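Local structure of Non-ribosomal peptide synthetase (Methanobrevibacter ruminantium, 6VTJ) at residues 126-131 and 151-156; 255-260 and 315-320; 266-271 and 283-288. The protein probably carries a peptidyl intermediate on a phosphopantetheine arm and releases it reductively, as the thiolation-reductase di-domain of an archaeal non-ribosomal peptide synthetase. All coordinates share one frame; numbering follows the deposited sequence.

In the fold
Interactions 1 and 2 belong to one mainly parallel sheet of Rossmann type. The chain first closes interaction 1, between strands 129-132 and 154-158, then opens interaction 2 between strands 252-258 and 313-322; strand 213-216 lies between the two pairs, and their centres are about 21 Å apart. Interaction 3 falls within the long excursion between the two strands of interaction 2: it folds the link from strand 252-258 to helix 291-308 back on itself, its centre about 20 Å from that of interaction 2 and about 38 Å from that of interaction 1. Interaction 1 lies far from the centre of the chain, interaction 2 near it, where the T258 side chain is about 8 Å from the bound 4'-phosphopantetheine.

Interaction 1: residues 126-131 and 151-156; sequences LGNVLL and EGKIYC
V129 O draws in three groups of the adjoining strand: Y155 N donates to it at 2.8 Å, almost straight down the carbonyl bond, I154 CA brings a CA-H...O contact, and the Y155 ring presents its edge with the oxygen in the ring plane. V129 N to K153 O and L131 N to Y155 O continue the parallel pairing, which runs on to M157. Just before the strands, the N128 side chain extends it. With CG beside the backbone N (chi1 -56°), its amide swings over to K153, and K153 N meets N128 OD1 at 2.8 Å in a nearly straight bond (178° at the hydrogen) that arrives from above the amide plane. ND2 donates to P210 O. With a leucine here, K153 N and P210 O would probably both be left without their mate. A water spans G127 O and G152 N. On one face of this beta-alpha-beta unit (129-132, 137-149, 154-158), V129 and I154 lie alongside each other under F146, and L131 CD2 touches I154 CD1 at 3.9 Å. On the other, the L130 and Y155 side chains cross at about a right angle, L130 CD1 against Y155 CB, while Y155 OH accepts a hydrogen bond from K153 NZ at 2.9 Å and bonds to E209. Apolar groups thus pack on both faces, and at the start of the pair one asparagine side chain stands in for a backbone acceptor.

Interaction 2: residues 255-260 and 315-320; sequences QISTIS and IIRVGN
R317 and I259 cross at about a right angle, I259 CD1 reaching R317 CB at 4.2 Å while the arginine chain runs on, extended from CG to NE, past the end of strand 252-258. Its CG passes 3.6 Å from T258 O, and the guanidinium goes beyond the two strands to a salt bridge with E300, with T281 O and H387 as further partners. S257 projects to the same face: its CB rests on I315 CG2 at 3.8 Å, and its OG bonds to the other oxygen of E300. On the opposite face I256 and V318 cross obliquely through their CG2 methyls, 4.0 Å apart, against I373 and V369 of helix 366-376. With V318 CG1 anti to the carbonyl carbon (chi1 -63°), V318 CG2 is left between the backbone N and the carbonyl carbon, within 3.3 Å of S257 O. That same oxygen accepts V318 N from well above its carbonyl plane, 55° out; S257 N to I316 O, at 2.8 Å, is tilted too but nearly straight at the hydrogen. Past the strand, T258 OG1 takes S260 N in an ST turn, and a water joins it to V318 O and G319 O; the T258 side chain is about 8 Å from the bound 4'-phosphopantetheine. Chemically, one carboxylate, that of E300, ties both strands to helix 291-308, probably offsetting the buried arginine's charge, whereas the face of I256, I316 and V318 packs mainly through branched apolar groups.

Interaction 3: residues 266-271 and 283-288; sequences SLNEEA and YYEQDL
The chain passes S266 close to Q286, and L267 N bonds to E285 O at 2.7 Å, where E285 itself adopts a left-handed backbone conformation (phi 56°). S266 OG works in two directions: it donates to Y284 O at 2.8 Å, nearly in line with that carbonyl, and accepts N268 N at 3.0 Å. Lying anti to S266 N (chi1 -179°), the hydroxyl is placed beside the carbonyl side of its own residue, where N268 N can reach it. Y284 turns its ring edge to S266, with S266 N in the ring plane and S266 CB 3.9 Å from Y284 CD2. One face of that ring is met by Q286 OE1, which also receives Y284 N, folding the glutamine back over the tyrosine; Y284 OH goes on to S264 O. L267 lays CD1 along the D287 backbone, 3.9 Å from D287 CA. N268 and E285 run side by side, amide and carboxylate planes 45° apart: E285 OE1 sits 3.1 Å from N268 CB, but the bond to it from N268 ND2 is long at 3.4 Å and weak. Just before Y284 in the chain, the Y283 ring stacks on Y103 and touches helix 94-99. What results is a long connection between strand 252-258 and helix 291-308, doubled back on itself and pinned by an ST turn whose serine hydroxyl bonds across to the returning chain.

Interaction 1: residues 126-131 and 151-156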
ATOM      1  N   LEU A 126      12.012 -21.442   8.196  1.00 37.42           N
ATOM      2  CA  LEU A 126      11.474 -20.898   6.952  1.00 34.91           C
ATOM      3  C   LEU A 126      11.318 -21.988   5.895  1.00 33.88           C
ATOM      4  O   LEU A 126      10.240 -22.154   5.316  1.00 37.19           O
ATOM      5  CB  LEU A 126      12.380 -19.775   6.447  1.00 39.61           C
ATOM      6  CG  LEU A 126      11.850 -18.841   5.368  1.00 36.18           C
ATOM      7  CD1 LEU A 126      10.675 -18.079   5.893  1.00 31.12           C
ATOM      8  CD2 LEU A 126      12.943 -17.885   4.944  1.00 37.02           C
ATOM      9  N   GLY A 127      12.385 -22.744   5.630  1.00 37.72           N
ATOM     10  CA  GLY A 127      12.262 -23.809   4.648  1.00 34.60           C
ATOM     11  C   GLY A 127      12.208 -23.263   3.227  1.00 38.06           C
ATOM     12  O   GLY A 127      12.753 -22.201   2.915  1.00 34.56           O
ATOM     13  N   ASN A 128      11.534 -24.005   2.352  1.00 35.08           N
ATOM     14  CA  ASN A 128      11.316 -23.550   0.990  1.00 32.79           C
ATOM     15  C   ASN A 128      10.089 -22.654   0.925  1.00 32.29           C
ATOM     16  O   ASN A 128       9.057 -22.943   1.535  1.00 32.66           O
ATOM     17  CB  ASN A 128      11.136 -24.736   0.050  1.00 33.40           C
ATOM     18  CG  ASN A 128      12.300 -25.698   0.098  1.00 37.45           C
ATOM     19  OD1 ASN A 128      13.460 -25.298   0.267  1.00 37.69           O
ATOM     20  ND2 ASN A 128      11.996 -26.977  -0.031  1.00 37.26           N
ATOM     21  N   VAL A 129      10.181 -21.585   0.142  1.00 32.45           N
ATOM     22  CA  VAL A 129       9.171 -20.532   0.148  1.00 30.53           C
ATOM     23  C   VAL A 129       8.428 -20.518  -1.177  1.00 28.83           C
ATOM     24  O   VAL A 129       9.040 -20.649  -2.239  1.00 31.52           O
ATOM     25  CB  VAL A 129       9.822 -19.166   0.431  1.00 29.48           C
ATOM     26  CG1 VAL A 129       8.884 -18.003   0.006  1.00 25.48           C
ATOM     27  CG2 VAL A 129      10.211 -19.088   1.905  1.00 29.15           C
ATOM     28  N   LEU A 130       7.111 -20.379  -1.110  1.00 27.48           N
ATOM     29  CA  LEU A 130       6.301 -19.955  -2.244  1.00 30.38           C
ATOM     30  C   LEU A 130       6.082 -18.450  -2.098  1.00 29.54           C
ATOM     31  O   LEU A 130       5.380 -18.007  -1.187  1.00 30.08           O
ATOM     32  CB  LEU A 130       4.972 -20.705  -2.282  1.00 29.26           C
ATOM     33  CG  LEU A 130       3.998 -20.111  -3.299  1.00 32.03           C
ATOM     34  CD1 LEU A 130       4.588 -20.293  -4.675  1.00 29.23           C
ATOM     35  CD2 LEU A 130       2.619 -20.733  -3.204  1.00 26.23           C
ATOM     36  N   LEU A 131       6.692 -17.668  -2.978  1.00 26.30           N
ATOM     37  CA  LEU A 131       6.555 -16.220  -2.990  1.00 30.59           C
ATOM     38  C   LEU A 131       5.603 -15.784  -4.102  1.00 26.39           C
ATOM     39  O   LEU A 131       5.822 -16.099  -5.287  1.00 30.15           O
ATOM     40  CB  LEU A 131       7.923 -15.561  -3.181  1.00 25.30           C
ATOM     41  CG  LEU A 131       7.950 -14.051  -3.401  1.00 25.27           C
ATOM     42  CD1 LEU A 131       7.370 -13.295  -2.200  1.00 25.21           C
ATOM     43  CD2 LEU A 131       9.385 -13.583  -3.686  1.00 23.65           C
ATOM     44  N   GLU A 151      18.693 -20.717   3.005  1.00 40.85           N
ATOM     45  CA  GLU A 151      19.313 -21.894   2.420  1.00 39.49           C
ATOM     46  C   GLU A 151      18.406 -22.663   1.464  1.00 40.66           C
ATOM     47  O   GLU A 151      18.916 -23.401   0.613  1.00 46.99           O
ATOM     48  CB  GLU A 151      19.797 -22.834   3.532  1.00 41.23           C
ATOM     49  CG  GLU A 151      21.064 -22.357   4.234  1.00 44.91           C
ATOM     50  N   GLY A 152      17.096 -22.509   1.559  1.00 40.99           N
ATOM     51  CA  GLY A 152      16.183 -23.350   0.810  1.00 37.99           C
ATOM     52  C   GLY A 152      15.938 -22.881  -0.613  1.00 38.98           C
ATOM     53  O   GLY A 152      16.695 -22.096  -1.189  1.00 41.33           O
ATOM     54  N   LYS A 153      14.864 -23.407  -1.193  1.00 37.65           N
ATOM     55  CA  LYS A 153      14.412 -23.046  -2.529  1.00 39.20           C
ATOM     56  C   LYS A 153      13.300 -22.010  -2.429  1.00 33.32           C
ATOM     57  O   LYS A 153      12.572 -21.961  -1.434  1.00 34.30           O
ATOM     58  CB  LYS A 153      13.882 -24.267  -3.280  1.00 37.98           C
ATOM     59  CG  LYS A 153      14.930 -25.236  -3.783  1.00 47.64           C
ATOM     60  CD  LYS A 153      14.368 -26.095  -4.903  1.00 45.50           C
ATOM     61  CE  LYS A 153      13.155 -26.877  -4.436  1.00 48.97           C
ATOM     62  NZ  LYS A 153      12.764 -27.925  -5.426  1.00 56.49           N
ATOM     63  N   ILE A 154      13.149 -21.200  -3.473  1.00 31.53           N
ATOM     64  CA  ILE A 154      12.070 -20.220  -3.526  1.00 31.71           C
ATOM     65  C   ILE A 154      11.341 -20.343  -4.864  1.00 30.29           C
ATOM     66  O   ILE A 154      11.937 -20.154  -5.931  1.00 31.61           O
ATOM     67  CB  ILE A 154      12.585 -18.790  -3.293  1.00 28.78           C
ATOM     68  CG1 ILE A 154      11.420 -17.800  -3.276  1.00 31.63           C
ATOM     69  CG2 ILE A 154      13.604 -18.372  -4.344  1.00 28.67           C
ATOM     70  CD1 ILE A 154      11.782 -16.484  -2.633  1.00 30.07           C
ATOM     71  N   TYR A 155      10.062 -20.682  -4.800  1.00 30.05           N
ATOM     72  CA  TYR A 155       9.170 -20.725  -5.947  1.00 30.20           C
ATOM     73  C   TYR A 155       8.499 -19.369  -6.099  1.00 32.69           C
ATOM     74  O   TYR A 155       7.878 -18.885  -5.155  1.00 33.56           O
ATOM     75  CB  TYR A 155       8.092 -21.789  -5.743  1.00 28.03           C
ATOM     76  CG  TYR A 155       8.598 -23.213  -5.634  1.00 38.19           C
ATOM     77  CD1 TYR A 155       9.238 -23.662  -4.485  1.00 33.80           C
ATOM     78  CD2 TYR A 155       8.406 -24.117  -6.681  1.00 40.23           C
ATOM     79  CE1 TYR A 155       9.690 -24.981  -4.382  1.00 44.61           C
ATOM     80  CE2 TYR A 155       8.854 -25.430  -6.590  1.00 41.82           C
ATOM     81  CZ  TYR A 155       9.495 -25.854  -5.438  1.00 46.00           C
ATOM     82  OH  TYR A 155       9.935 -27.152  -5.347  1.00 46.49           O
ATOM     83  N   CYS A 156       8.574 -18.783  -7.286  1.00 30.02           N
ATOM     84  CA  CYS A 156       8.015 -17.452  -7.521  1.00 31.77           C
ATOM     85  C   CYS A 156       6.883 -17.582  -8.522  1.00 36.41           C
ATOM     86  O   CYS A 156       7.123 -17.930  -9.681  1.00 35.67           O
ATOM     87  CB  CYS A 156       9.075 -16.486  -8.040  1.00 30.77           C
ATOM     88  SG  CYS A 156      10.534 -16.376  -6.999  1.00 33.44           S
TER
HETATM   89  O   HOH W   1      15.233 -21.531   3.893  1.00 39.63           O

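Interaction 2: residues 255-260 and 315-320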
ATOM      1  N   GLN A 255       1.120 -13.369   5.358  1.00 24.75           N
ATOM      2  CA  GLN A 255       0.455 -12.327   4.600  1.00 26.62           C
ATOM      3  C   GLN A 255       1.189 -11.012   4.834  1.00 25.42           C
ATOM      4  O   GLN A 255       1.429 -10.637   5.985  1.00 24.50           O
ATOM      5  CB  GLN A 255      -1.014 -12.221   5.038  1.00 23.10           C
ATOM      6  CG  GLN A 255      -1.728 -10.903   4.645  1.00 27.27           C
ATOM      7  CD  GLN A 255      -2.009 -10.800   3.155  1.00 24.48           C
ATOM      8  OE1 GLN A 255      -1.446 -11.550   2.347  1.00 28.11           O
ATOM      9  NE2 GLN A 255      -2.903  -9.882   2.783  1.00 26.82           N
ATOM     10  N   ILE A 256       1.570 -10.323   3.762  1.00 26.83           N
ATOM     11  CA  ILE A 256       2.067  -8.962   3.899  1.00 25.48           C
ATOM     12  C   ILE A 256       0.865  -8.040   3.899  1.00 26.72           C
ATOM     13  O   ILE A 256       0.047  -8.081   2.979  1.00 25.74           O
ATOM     14  CB  ILE A 256       3.043  -8.589   2.776  1.00 23.95           C
ATOM     15  CG1 ILE A 256       4.131  -9.665   2.629  1.00 25.44           C
ATOM     16  CG2 ILE A 256       3.578  -7.174   3.006  1.00 22.87           C
ATOM     17  CD1 ILE A 256       4.890 -10.007   3.958  1.00 24.64           C
ATOM     18  N   SER A 257       0.745  -7.224   4.943  1.00 30.22           N
ATOM     19  CA  SER A 257      -0.424  -6.374   5.106  1.00 27.20           C
ATOM     20  C   SER A 257       0.016  -4.916   5.200  1.00 26.36           C
ATOM     21  O   SER A 257       1.145  -4.579   4.829  1.00 26.63           O
ATOM     22  CB  SER A 257      -1.216  -6.789   6.351  1.00 27.73           C
ATOM     23  OG  SER A 257      -2.528  -6.220   6.361  1.00 26.68           O
ATOM     24  N   THR A 258      -0.864  -4.042   5.664  1.00 23.91           N
ATOM     25  CA  THR A 258      -0.550  -2.630   5.778  1.00 27.36           C
ATOM     26  C   THR A 258      -0.889  -2.157   7.182  1.00 28.04           C
ATOM     27  O   THR A 258      -1.877  -2.597   7.779  1.00 30.03           O
ATOM     28  CB  THR A 258      -1.312  -1.770   4.718  1.00 23.94           C
ATOM     29  OG1 THR A 258      -1.108  -0.383   4.995  1.00 23.87           O
ATOM     30  CG2 THR A 258      -2.825  -2.044   4.741  1.00 31.24           C
ATOM     31  N   ILE A 259      -0.044  -1.275   7.713  1.00 24.32           N
ATOM     32  CA  ILE A 259      -0.340  -0.618   8.975  1.00 26.66           C
ATOM     33  C   ILE A 259      -1.612   0.211   8.885  1.00 28.61           C
ATOM     34  O   ILE A 259      -2.221   0.528   9.913  1.00 31.19           O
ATOM     35  CB  ILE A 259       0.861   0.256   9.405  1.00 24.02           C
ATOM     36  CG1 ILE A 259       0.827   0.533  10.913  1.00 23.40           C
ATOM     37  CG2 ILE A 259       0.902   1.571   8.586  1.00 24.37           C
ATOM     38  CD1 ILE A 259       0.872  -0.730  11.759  1.00 26.19           C
ATOM     39  N   SER A 260      -2.033   0.583   7.674  1.00 28.25           N
ATOM     40  CA  SER A 260      -3.204   1.436   7.509  1.00 28.60           C
ATOM     41  C   SER A 260      -4.512   0.756   7.895  1.00 32.62           C
ATOM     42  O   SER A 260      -5.543   1.435   7.887  1.00 26.27           O
ATOM     43  CB  SER A 260      -3.319   1.920   6.062  1.00 27.55           C
ATOM     44  OG  SER A 260      -2.189   2.707   5.720  1.00 31.29           O
ATOM     45  N   ILE A 315       0.849 -12.232  10.040  1.00 24.64           N
ATOM     46  CA  ILE A 315       0.437 -11.026   9.359  1.00 28.18           C
ATOM     47  C   ILE A 315       1.491  -9.970   9.670  1.00 26.49           C
ATOM     48  O   ILE A 315       1.682  -9.599  10.833  1.00 27.50           O
ATOM     49  CB  ILE A 315      -0.968 -10.585   9.792  1.00 28.25           C
ATOM     50  CG1 ILE A 315      -2.001 -11.618   9.306  1.00 28.12           C
ATOM     51  CG2 ILE A 315      -1.267  -9.186   9.267  1.00 26.85           C
ATOM     52  CD1 ILE A 315      -3.358 -11.472   9.915  1.00 26.07           C
ATOM     53  N   ILE A 316       2.171  -9.497   8.639  1.00 24.13           N
ATOM     54  CA  ILE A 316       3.254  -8.536   8.772  1.00 28.27           C
ATOM     55  C   ILE A 316       2.746  -7.236   8.159  1.00 23.83           C
ATOM     56  O   ILE A 316       2.747  -7.080   6.934  1.00 27.74           O
ATOM     57  CB  ILE A 316       4.540  -9.035   8.086  1.00 22.47           C
ATOM     58  CG1 ILE A 316       5.063 -10.312   8.772  1.00 25.39           C
ATOM     59  CG2 ILE A 316       5.619  -7.947   8.068  1.00 26.62           C
ATOM     60  CD1 ILE A 316       6.386 -10.825   8.159  1.00 28.76           C
ATOM     61  N   ARG A 317       2.304  -6.294   8.994  1.00 24.39           N
ATOM     62  CA  ARG A 317       1.886  -4.981   8.506  1.00 28.34           C
ATOM     63  C   ARG A 317       3.101  -4.111   8.184  1.00 25.90           C
ATOM     64  O   ARG A 317       3.932  -3.842   9.062  1.00 27.04           O
ATOM     65  CB  ARG A 317       0.999  -4.290   9.539  1.00 25.25           C
ATOM     66  CG  ARG A 317      -0.287  -5.041   9.809  1.00 26.21           C
ATOM     67  CD  ARG A 317      -1.019  -4.490  11.012  1.00 25.57           C
ATOM     68  NE  ARG A 317      -2.300  -5.164  11.185  1.00 25.48           N
ATOM     69  CZ  ARG A 317      -2.941  -5.257  12.340  1.00 28.32           C
ATOM     70  NH1 ARG A 317      -2.409  -4.713  13.438  1.00 26.77           N
ATOM     71  NH2 ARG A 317      -4.115  -5.887  12.394  1.00 27.38           N
ATOM     72  N   VAL A 318       3.204  -3.650   6.944  1.00 26.08           N
ATOM     73  CA  VAL A 318       4.304  -2.775   6.550  1.00 28.91           C
ATOM     74  C   VAL A 318       3.773  -1.356   6.361  1.00 29.62           C
ATOM     75  O   VAL A 318       2.563  -1.107   6.346  1.00 32.02           O
ATOM     76  CB  VAL A 318       5.052  -3.288   5.293  1.00 29.84           C
ATOM     77  CG1 VAL A 318       5.697  -4.659   5.587  1.00 24.22           C
ATOM     78  CG2 VAL A 318       4.146  -3.334   4.057  1.00 26.01           C
ATOM     79  N   GLY A 319       4.700  -0.411   6.254  1.00 27.71           N
ATOM     80  CA  GLY A 319       4.323   0.983   6.250  1.00 26.94           C
ATOM     81  C   GLY A 319       4.611   1.690   4.944  1.00 28.29           C
ATOM     82  O   GLY A 319       4.054   1.336   3.903  1.00 29.71           O
ATOM     83  N   ASN A 320       5.495   2.684   5.000  1.00 28.53           N
ATOM     84  CA  ASN A 320       5.840   3.542   3.862  1.00 29.01           C
ATOM     85  C   ASN A 320       7.066   2.947   3.171  1.00 29.10           C
ATOM     86  O   ASN A 320       8.210   3.227   3.542  1.00 26.09           O
ATOM     87  CB  ASN A 320       6.084   4.965   4.361  1.00 26.64           C
ATOM     88  CG  ASN A 320       6.448   5.951   3.245  1.00 28.76           C
ATOM     89  OD1 ASN A 320       6.001   5.832   2.103  1.00 28.01           O
ATOM     90  ND2 ASN A 320       7.249   6.944   3.593  1.00 26.04           N
TER
HETATM   91  O   HOH W   2       1.587   0.333   3.822  1.00 36.28           O

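Interaction 3: residues 266-271 and 283-288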
ATOM      1  N   SER A 266     -11.981   4.734  16.681  1.00 34.52           N
ATOM      2  CA  SER A 266     -13.240   4.022  16.507  1.00 32.00           C
ATOM      3  C   SER A 266     -14.348   4.985  16.105  1.00 37.88           C
ATOM      4  O   SER A 266     -14.456   6.087  16.645  1.00 39.89           O
ATOM      5  CB  SER A 266     -13.626   3.306  17.809  1.00 37.89           C
ATOM      6  OG  SER A 266     -14.846   2.587  17.671  1.00 33.86           O
ATOM      7  N   LEU A 267     -15.165   4.570  15.131  1.00 36.79           N
ATOM      8  CA  LEU A 267     -16.384   5.297  14.798  1.00 39.17           C
ATOM      9  C   LEU A 267     -17.482   5.063  15.827  1.00 44.14           C
ATOM     10  O   LEU A 267     -18.532   5.707  15.751  1.00 45.80           O
ATOM     11  CB  LEU A 267     -16.887   4.893  13.401  1.00 36.05           C
ATOM     12  CG  LEU A 267     -15.911   5.092  12.234  1.00 39.40           C
ATOM     13  CD1 LEU A 267     -16.467   4.555  10.919  1.00 41.30           C
ATOM     14  CD2 LEU A 267     -15.570   6.554  12.090  1.00 37.91           C
ATOM     15  N   ASN A 268     -17.254   4.167  16.801  1.00 41.41           N
ATOM     16  CA  ASN A 268     -18.241   3.810  17.806  1.00 41.59           C
ATOM     17  C   ASN A 268     -17.517   3.627  19.142  1.00 44.10           C
ATOM     18  O   ASN A 268     -17.446   2.533  19.705  1.00 43.72           O
ATOM     19  CB  ASN A 268     -19.001   2.545  17.410  1.00 41.90           C
ATOM     20  CG  ASN A 268     -20.119   2.211  18.385  1.00 50.64           C
ATOM     21  OD1 ASN A 268     -20.479   3.027  19.240  1.00 47.31           O
ATOM     22  ND2 ASN A 268     -20.672   1.008  18.261  1.00 42.83           N
ATOM     23  N   GLU A 269     -16.977   4.728  19.665  1.00 42.69           N
ATOM     24  CA  GLU A 269     -16.145   4.643  20.858  1.00 45.47           C
ATOM     25  C   GLU A 269     -16.894   4.008  22.020  1.00 51.23           C
ATOM     26  O   GLU A 269     -16.276   3.373  22.883  1.00 52.72           O
ATOM     27  CB  GLU A 269     -15.635   6.033  21.242  1.00 45.12           C
ATOM     28  N   GLU A 270     -18.223   4.146  22.044  1.00 53.00           N
ATOM     29  CA  GLU A 270     -19.018   3.555  23.115  1.00 50.69           C
ATOM     30  C   GLU A 270     -18.840   2.044  23.174  1.00 49.43           C
ATOM     31  O   GLU A 270     -18.863   1.464  24.262  1.00 49.71           O
ATOM     32  CB  GLU A 270     -20.495   3.918  22.927  1.00 50.73           C
ATOM     33  N   ALA A 271     -18.646   1.396  22.024  1.00 49.31           N
ATOM     34  CA  ALA A 271     -18.543  -0.056  21.940  1.00 48.15           C
ATOM     35  C   ALA A 271     -17.116  -0.578  22.072  1.00 50.38           C
ATOM     36  O   ALA A 271     -16.928  -1.792  22.228  1.00 45.94           O
ATOM     37  CB  ALA A 271     -19.129  -0.542  20.613  1.00 46.62           C
ATOM     38  N   TYR A 283     -10.102  -5.494  14.713  1.00 36.89           N
ATOM     39  CA  TYR A 283     -11.320  -4.747  14.440  1.00 32.41           C
ATOM     40  C   TYR A 283     -11.799  -3.995  15.672  1.00 30.52           C
ATOM     41  O   TYR A 283     -11.986  -4.593  16.735  1.00 33.88           O
ATOM     42  CB  TYR A 283     -12.424  -5.683  13.965  1.00 34.40           C
ATOM     43  CG  TYR A 283     -13.668  -4.939  13.561  1.00 29.33           C
ATOM     44  CD1 TYR A 283     -13.622  -4.017  12.536  1.00 34.53           C
ATOM     45  CD2 TYR A 283     -14.883  -5.145  14.214  1.00 36.82           C
ATOM     46  CE1 TYR A 283     -14.746  -3.327  12.137  1.00 36.02           C
ATOM     47  CE2 TYR A 283     -16.038  -4.453  13.819  1.00 36.64           C
ATOM     48  CZ  TYR A 283     -15.956  -3.544  12.774  1.00 37.81           C
ATOM     49  OH  TYR A 283     -17.058  -2.823  12.347  1.00 41.07           O
ATOM     50  N   TYR A 284     -12.051  -2.695  15.507  1.00 29.51           N
ATOM     51  CA  TYR A 284     -12.676  -1.888  16.551  1.00 35.86           C
ATOM     52  C   TYR A 284     -13.602  -0.825  15.942  1.00 31.10           C
ATOM     53  O   TYR A 284     -13.709   0.286  16.475  1.00 28.89           O
ATOM     54  CB  TYR A 284     -11.602  -1.247  17.452  1.00 32.61           C
ATOM     55  CG  TYR A 284     -10.588  -0.416  16.693  1.00 34.23           C
ATOM     56  CD1 TYR A 284      -9.557  -1.020  15.971  1.00 32.55           C
ATOM     57  CD2 TYR A 284     -10.671   0.975  16.678  1.00 32.78           C
ATOM     58  CE1 TYR A 284      -8.635  -0.256  15.259  1.00 30.27           C
ATOM     59  CE2 TYR A 284      -9.760   1.734  15.989  1.00 32.42           C
ATOM     60  CZ  TYR A 284      -8.744   1.120  15.278  1.00 30.17           C
ATOM     61  OH  TYR A 284      -7.844   1.890  14.572  1.00 31.47           O
ATOM     62  N   GLU A 285     -14.247  -1.142  14.816  1.00 35.06           N
ATOM     63  CA  GLU A 285     -15.105  -0.205  14.077  1.00 34.92           C
ATOM     64  C   GLU A 285     -14.368   1.077  13.691  1.00 36.03           C
ATOM     65  O   GLU A 285     -14.888   2.191  13.823  1.00 38.21           O
ATOM     66  CB  GLU A 285     -16.385   0.106  14.857  1.00 37.29           C
ATOM     67  CG  GLU A 285     -17.480  -0.875  14.506  1.00 45.68           C
ATOM     68  CD  GLU A 285     -18.741  -0.719  15.326  1.00 49.92           C
ATOM     69  OE1 GLU A 285     -19.372   0.358  15.242  1.00 44.53           O
ATOM     70  OE2 GLU A 285     -19.091  -1.687  16.051  1.00 50.76           O
ATOM     71  N   GLN A 286     -13.146   0.908  13.193  1.00 35.54           N
ATOM     72  CA  GLN A 286     -12.398   1.990  12.578  1.00 35.56           C
ATOM     73  C   GLN A 286     -12.957   2.272  11.186  1.00 33.78           C
ATOM     74  O   GLN A 286     -13.739   1.495  10.627  1.00 39.97           O
ATOM     75  CB  GLN A 286     -10.904   1.643  12.499  1.00 30.47           C
ATOM     76  CG  GLN A 286     -10.563   0.450  11.586  1.00 30.26           C
ATOM     77  CD  GLN A 286     -10.519  -0.909  12.325  1.00 31.97           C
ATOM     78  OE1 GLN A 286     -11.409  -1.226  13.107  1.00 31.56           O
ATOM     79  NE2 GLN A 286      -9.473  -1.705  12.068  1.00 26.72           N
ATOM     80  N   ASP A 287     -12.543   3.399  10.623  1.00 35.93           N
ATOM     81  CA  ASP A 287     -12.981   3.810   9.286  1.00 39.35           C
ATOM     82  C   ASP A 287     -12.369   2.886   8.236  1.00 36.03           C
ATOM     83  O   ASP A 287     -11.154   2.886   8.022  1.00 36.69           O
ATOM     84  CB  ASP A 287     -12.592   5.270   9.056  1.00 38.79           C
ATOM     85  CG  ASP A 287     -12.898   5.767   7.652  1.00 40.57           C
ATOM     86  OD1 ASP A 287     -13.770   5.206   6.958  1.00 37.48           O
ATOM     87  OD2 ASP A 287     -12.245   6.748   7.243  1.00 51.27           O
ATOM     88  N   LEU A 288     -13.208   2.092   7.581  1.00 36.75           N
ATOM     89  CA  LEU A 288     -12.780   1.156   6.551  1.00 36.34           C
ATOM     90  C   LEU A 288     -13.460   1.455   5.223  1.00 37.81           C
ATOM     91  O   LEU A 288     -13.776   0.545   4.459  1.00 40.89           O
ATOM     92  CB  LEU A 288     -13.055  -0.283   6.987  1.00 33.69           C
ATOM     93  CG  LEU A 288     -12.165  -0.762   8.139  1.00 33.98           C
ATOM     94  CD1 LEU A 288     -12.672  -2.073   8.747  1.00 29.70           C
ATOM     95  CD2 LEU A 288     -10.748  -0.912   7.650  1.00 24.96           C
TER